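Local coordinates for protein ferulic acid decarboxylase 1 (Candida dubliniensis, PDB 4ZAD) that probably catalyses the reversible, prenylated-FMN-dependent decarboxylation of aromatic acids such as cinnamic, p-coumaric and ferulic acid to the corresponding vinyl compounds, at residues E101-K113 / I334-I346. Sequence-based numbering, arbitrary orientation.
Sequences EIIDFLVANRNPK and IGGLVSAETKYLI. With 4LU (1-deoxy-5-O-phosphono-1-(3,3,4,5-tetramethyl-9,11-dioxo-2,3,8,9,10,11-hexahydro-7H-quinolino[1,8-fg]pteridin-12-ium-7-y l)-D-ribitol), chain E.
Two helices pack with a crossing angle of -50° and axes 8.9 Å apart, where Ile103, Leu106 and Val107 of helix 101-108 close around Ala340 of helix 334-346. Ile103 CG2 lies 3.7 Å from Ala340 CA. Leu106 CD1 touches the Ala340 methyl and lies 3.7 Å from Leu337 CD2. Val107 CG2, beside its own backbone N and anti to the carbonyl carbon, is set against Ala340 O and Lys343 CB. In this UbiD-type fold the contact joins the N-terminal part of the chain to a helix in the UbiD C-terminal region, whose Ile334 packs against the prenylated flavin, while Leu228 covers both Leu106 and Leu337. Just past the end of helix 101-108, Arg110 folds back, bent at chi2 and chi3, and grips Glu341 side-on: NE reaches the syn lone pair of OE1 at 2.7 Å and 168°, whereas the bond from NH2 to OE2, 3.0 Å, is more bent. The guanidinium and carboxylate lie almost in one plane. Arg110 CB sits over the Tyr344 ring, 3.5 Å from its centroid in a CH-pi contact, and the guanidinium is inclined 47° to that ring. Along the other flank, Lys343 NZ pairs with Asp104 OD1 at 2.9 Å and also with Asp358.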
# COMPACT_ATOMS: atom_id res chain seq x y z
N GLU A 101 -15.55 -14.20 -4.80
CA GLU A 101 -16.54 -15.19 -5.19
C GLU A 101 -15.96 -16.17 -6.21
O GLU A 101 -16.22 -17.38 -6.11
CB GLU A 101 -17.83 -14.50 -5.69
CG GLU A 101 -18.44 -13.65 -4.56
CD GLU A 101 -19.78 -12.98 -4.89
OE1 GLU A 101 -19.80 -11.73 -5.11
OE2 GLU A 101 -20.80 -13.70 -4.89
N ILE A 102 -15.16 -15.66 -7.15
CA ILE A 102 -14.40 -16.50 -8.09
C ILE A 102 -13.63 -17.54 -7.28
O ILE A 102 -13.67 -18.71 -7.61
CB ILE A 102 -13.35 -15.73 -8.92
CG1 ILE A 102 -14.00 -14.68 -9.85
CG2 ILE A 102 -12.50 -16.69 -9.72
CD1 ILE A 102 -13.03 -13.58 -10.32
N ILE A 103 -12.94 -17.09 -6.23
CA ILE A 103 -12.27 -17.99 -5.29
C ILE A 103 -13.25 -18.95 -4.63
O ILE A 103 -12.95 -20.14 -4.49
CB ILE A 103 -11.46 -17.23 -4.21
CG1 ILE A 103 -10.32 -16.43 -4.84
CG2 ILE A 103 -10.91 -18.18 -3.15
CD1 ILE A 103 -9.60 -15.55 -3.90
N ASP A 104 -14.45 -18.49 -4.24
CA ASP A 104 -15.39 -19.45 -3.58
C ASP A 104 -15.85 -20.52 -4.55
O ASP A 104 -16.07 -21.67 -4.17
CB ASP A 104 -16.60 -18.77 -2.89
CG ASP A 104 -16.19 -17.77 -1.79
OD1 ASP A 104 -15.10 -17.97 -1.19
OD2 ASP A 104 -16.94 -16.78 -1.58
N PHE A 105 -15.98 -20.14 -5.82
CA PHE A 105 -16.37 -21.08 -6.85
C PHE A 105 -15.33 -22.21 -7.03
O PHE A 105 -15.71 -23.39 -7.13
CB PHE A 105 -16.66 -20.35 -8.14
CG PHE A 105 -17.11 -21.24 -9.25
CD1 PHE A 105 -18.39 -21.79 -9.25
CD2 PHE A 105 -16.25 -21.54 -10.31
CE1 PHE A 105 -18.81 -22.62 -10.30
CE2 PHE A 105 -16.66 -22.39 -11.35
CZ PHE A 105 -17.94 -22.92 -11.35
N LEU A 106 -14.04 -21.85 -7.07
CA LEU A 106 -12.96 -22.83 -7.17
C LEU A 106 -12.93 -23.70 -5.91
O LEU A 106 -12.94 -24.90 -5.99
CB LEU A 106 -11.62 -22.14 -7.38
CG LEU A 106 -11.38 -21.31 -8.65
CD1 LEU A 106 -10.30 -20.23 -8.43
CD2 LEU A 106 -11.07 -22.16 -9.94
N VAL A 107 -12.88 -23.09 -4.74
CA VAL A 107 -12.98 -23.85 -3.50
C VAL A 107 -14.18 -24.80 -3.51
O VAL A 107 -14.05 -25.99 -3.20
CB VAL A 107 -13.03 -22.89 -2.27
CG1 VAL A 107 -13.48 -23.61 -1.00
CG2 VAL A 107 -11.66 -22.21 -2.10
N ALA A 108 -15.34 -24.29 -3.91
CA ALA A 108 -16.58 -25.07 -3.90
C ALA A 108 -16.45 -26.33 -4.74
O ALA A 108 -16.98 -27.38 -4.37
CB ALA A 108 -17.72 -24.24 -4.41
N ASN A 109 -15.70 -26.22 -5.84
CA ASN A 109 -15.56 -27.33 -6.79
C ASN A 109 -14.30 -28.22 -6.59
O ASN A 109 -14.00 -29.09 -7.42
CB ASN A 109 -15.66 -26.79 -8.22
CG ASN A 109 -17.12 -26.48 -8.64
OD1 ASN A 109 -17.81 -27.34 -9.22
ND2 ASN A 109 -17.58 -25.25 -8.39
N ARG A 110 -13.63 -28.05 -5.45
CA ARG A 110 -12.44 -28.85 -5.10
C ARG A 110 -12.70 -30.26 -4.50
O ARG A 110 -11.81 -31.07 -4.45
CB ARG A 110 -11.48 -28.05 -4.19
CG ARG A 110 -10.46 -27.21 -4.98
CD ARG A 110 -9.35 -28.05 -5.59
NE ARG A 110 -8.36 -28.37 -4.59
CZ ARG A 110 -8.22 -29.55 -3.97
NH1 ARG A 110 -8.98 -30.59 -4.26
NH2 ARG A 110 -7.28 -29.70 -3.05
N ASN A 111 -13.90 -30.53 -4.04
CA ASN A 111 -14.28 -31.87 -3.62
C ASN A 111 -14.22 -32.82 -4.83
O ASN A 111 -14.96 -32.64 -5.76
CB ASN A 111 -15.71 -31.73 -3.11
CG ASN A 111 -16.25 -32.95 -2.43
OD1 ASN A 111 -15.72 -34.07 -2.53
ND2 ASN A 111 -17.36 -32.74 -1.72
N PRO A 112 -13.34 -33.83 -4.84
CA PRO A 112 -13.22 -34.70 -6.02
C PRO A 112 -14.51 -35.33 -6.58
O PRO A 112 -14.52 -35.72 -7.76
CB PRO A 112 -12.25 -35.81 -5.55
CG PRO A 112 -11.42 -35.18 -4.54
CD PRO A 112 -12.31 -34.16 -3.83
N LYS A 113 -15.54 -35.45 -5.75
CA LYS A 113 -16.90 -35.90 -6.18
C LYS A 113 -17.50 -35.04 -7.33
O LYS A 113 -18.35 -35.51 -8.10
CB LYS A 113 -17.88 -35.91 -4.96
CG LYS A 113 -17.45 -36.79 -3.74
N ILE A 334 -1.35 -16.30 -10.36
CA ILE A 334 -0.41 -17.01 -9.51
C ILE A 334 -0.83 -16.78 -8.08
O ILE A 334 -0.96 -17.72 -7.32
CB ILE A 334 1.06 -16.62 -9.74
CG1 ILE A 334 1.53 -17.09 -11.12
CG2 ILE A 334 1.95 -17.22 -8.62
CD1 ILE A 334 2.99 -16.77 -11.41
N GLY A 335 -1.05 -15.53 -7.71
CA GLY A 335 -1.52 -15.24 -6.37
C GLY A 335 -2.98 -15.65 -6.06
O GLY A 335 -3.26 -16.20 -4.98
N GLY A 336 -3.89 -15.37 -6.99
CA GLY A 336 -5.30 -15.65 -6.78
C GLY A 336 -5.49 -17.12 -6.57
O GLY A 336 -6.26 -17.55 -5.72
N LEU A 337 -4.75 -17.91 -7.34
CA LEU A 337 -4.98 -19.34 -7.34
C LEU A 337 -4.22 -19.99 -6.21
O LEU A 337 -4.68 -20.98 -5.69
CB LEU A 337 -4.60 -19.93 -8.69
CG LEU A 337 -5.37 -19.31 -9.87
CD1 LEU A 337 -4.83 -19.92 -11.14
CD2 LEU A 337 -6.89 -19.48 -9.74
N VAL A 338 -3.08 -19.44 -5.81
CA VAL A 338 -2.52 -19.82 -4.52
C VAL A 338 -3.52 -19.55 -3.42
O VAL A 338 -3.70 -20.37 -2.54
CB VAL A 338 -1.19 -19.13 -4.17
CG1 VAL A 338 -0.96 -19.17 -2.69
CG2 VAL A 338 -0.05 -19.83 -4.89
N SER A 339 -4.18 -18.39 -3.48
CA SER A 339 -5.17 -18.00 -2.47
C SER A 339 -6.32 -18.99 -2.41
O SER A 339 -6.73 -19.39 -1.32
CB SER A 339 -5.75 -16.61 -2.76
OG SER A 339 -4.74 -15.66 -2.70
N ALA A 340 -6.84 -19.35 -3.58
CA ALA A 340 -7.92 -20.30 -3.69
C ALA A 340 -7.50 -21.67 -3.17
O ALA A 340 -8.19 -22.23 -2.33
CB ALA A 340 -8.40 -20.40 -5.10
N GLU A 341 -6.38 -22.21 -3.61
CA GLU A 341 -6.02 -23.50 -3.05
C GLU A 341 -5.78 -23.41 -1.52
O GLU A 341 -6.15 -24.32 -0.80
CB GLU A 341 -4.85 -24.13 -3.76
CG GLU A 341 -4.47 -25.55 -3.27
CD GLU A 341 -5.40 -26.67 -3.74
OE1 GLU A 341 -6.51 -26.40 -4.23
OE2 GLU A 341 -5.02 -27.85 -3.58
N THR A 342 -5.20 -22.33 -1.01
CA THR A 342 -4.93 -22.27 0.41
C THR A 342 -6.24 -22.17 1.21
O THR A 342 -6.36 -22.69 2.34
CB THR A 342 -3.99 -21.13 0.75
OG1 THR A 342 -2.83 -21.20 -0.09
CG2 THR A 342 -3.58 -21.21 2.22
N LYS A 343 -7.25 -21.55 0.60
CA LYS A 343 -8.57 -21.47 1.23
C LYS A 343 -9.10 -22.90 1.30
O LYS A 343 -9.51 -23.33 2.34
CB LYS A 343 -9.55 -20.61 0.43
CG LYS A 343 -10.44 -19.74 1.25
CD LYS A 343 -11.49 -20.46 2.09
CE LYS A 343 -12.79 -19.53 2.29
NZ LYS A 343 -13.34 -18.90 0.98
N TYR A 344 -9.05 -23.63 0.20
CA TYR A 344 -9.55 -24.97 0.21
C TYR A 344 -8.86 -25.77 1.31
O TYR A 344 -9.51 -26.27 2.20
CB TYR A 344 -9.47 -25.69 -1.14
CG TYR A 344 -10.02 -27.10 -1.01
CD1 TYR A 344 -11.40 -27.32 -0.85
CD2 TYR A 344 -9.17 -28.19 -0.92
CE1 TYR A 344 -11.90 -28.62 -0.65
CE2 TYR A 344 -9.66 -29.46 -0.73
CZ TYR A 344 -11.01 -29.67 -0.59
OH TYR A 344 -11.46 -30.97 -0.41
N LEU A 345 -7.55 -25.87 1.25
CA LEU A 345 -6.81 -26.65 2.22
C LEU A 345 -7.10 -26.27 3.68
O LEU A 345 -7.14 -27.13 4.54
CB LEU A 345 -5.31 -26.57 1.91
CG LEU A 345 -4.87 -27.36 0.68
CD1 LEU A 345 -3.37 -27.28 0.45
CD2 LEU A 345 -5.27 -28.83 0.90
N ILE A 346 -7.35 -24.99 3.94
CA ILE A 346 -7.52 -24.48 5.32
C ILE A 346 -8.88 -24.92 5.88
O ILE A 346 -9.03 -25.35 7.01
CB ILE A 346 -7.39 -22.94 5.32
CG1 ILE A 346 -5.93 -22.55 5.36
CG2 ILE A 346 -8.05 -22.35 6.48
CD1 ILE A 346 -5.67 -21.02 5.44
C9 4LU E . 2.14 -18.89 -13.71
C8 4LU E . 1.53 -18.16 -14.73
C7 4LU E . 2.30 -17.56 -15.74
C10 4LU E . 5.27 -20.76 -13.18
C6 4LU E . 3.78 -17.66 -15.64
N3 4LU E . 7.81 -21.70 -13.57
C2 4LU E . 6.98 -22.35 -12.75
C13 4LU E . 4.52 -17.98 -17.88
C5 4LU E . 4.65 -17.08 -16.67
C1 4LU E . 6.53 -18.00 -15.28
O2 4LU E . 7.41 -23.39 -12.21
N1 4LU E . 5.72 -21.89 -12.56
C4 4LU E . 7.43 -20.57 -14.20
O4 4LU E . 8.31 -20.06 -14.93
C4A 4LU E . 6.16 -20.06 -14.02
N5 4LU E . 5.74 -18.59 -14.42
C3 4LU E . 6.06 -17.28 -16.37
C12 4LU E . 4.29 -15.66 -17.08
C5A 4LU E . 4.37 -18.41 -14.50
C7M 4LU E . 1.69 -16.79 -16.88
C8M 4LU E . 0.02 -18.10 -14.72
C9A 4LU E . 3.52 -19.16 -13.66
N10 4LU E . 4.00 -20.33 -12.99
C1' 4LU E . 3.41 -20.76 -11.70
C2' 4LU E . 2.75 -22.12 -11.91
O2' 4LU E . 1.94 -22.05 -13.10
C3' 4LU E . 1.92 -22.56 -10.70
O3' 4LU E . 2.78 -22.73 -9.55
C4' 4LU E . 1.15 -23.87 -10.96
O4' 4LU E . 0.67 -24.39 -9.72
C5' 4LU E . 2.04 -24.94 -11.60
O5' 4LU E . 1.39 -26.18 -11.81
P 4LU E . 1.63 -27.45 -10.89
O2P 4LU E . 0.86 -28.47 -11.73
O3P 4LU E . 1.00 -27.03 -9.54
O1P 4LU E . 3.12 -27.65 -10.81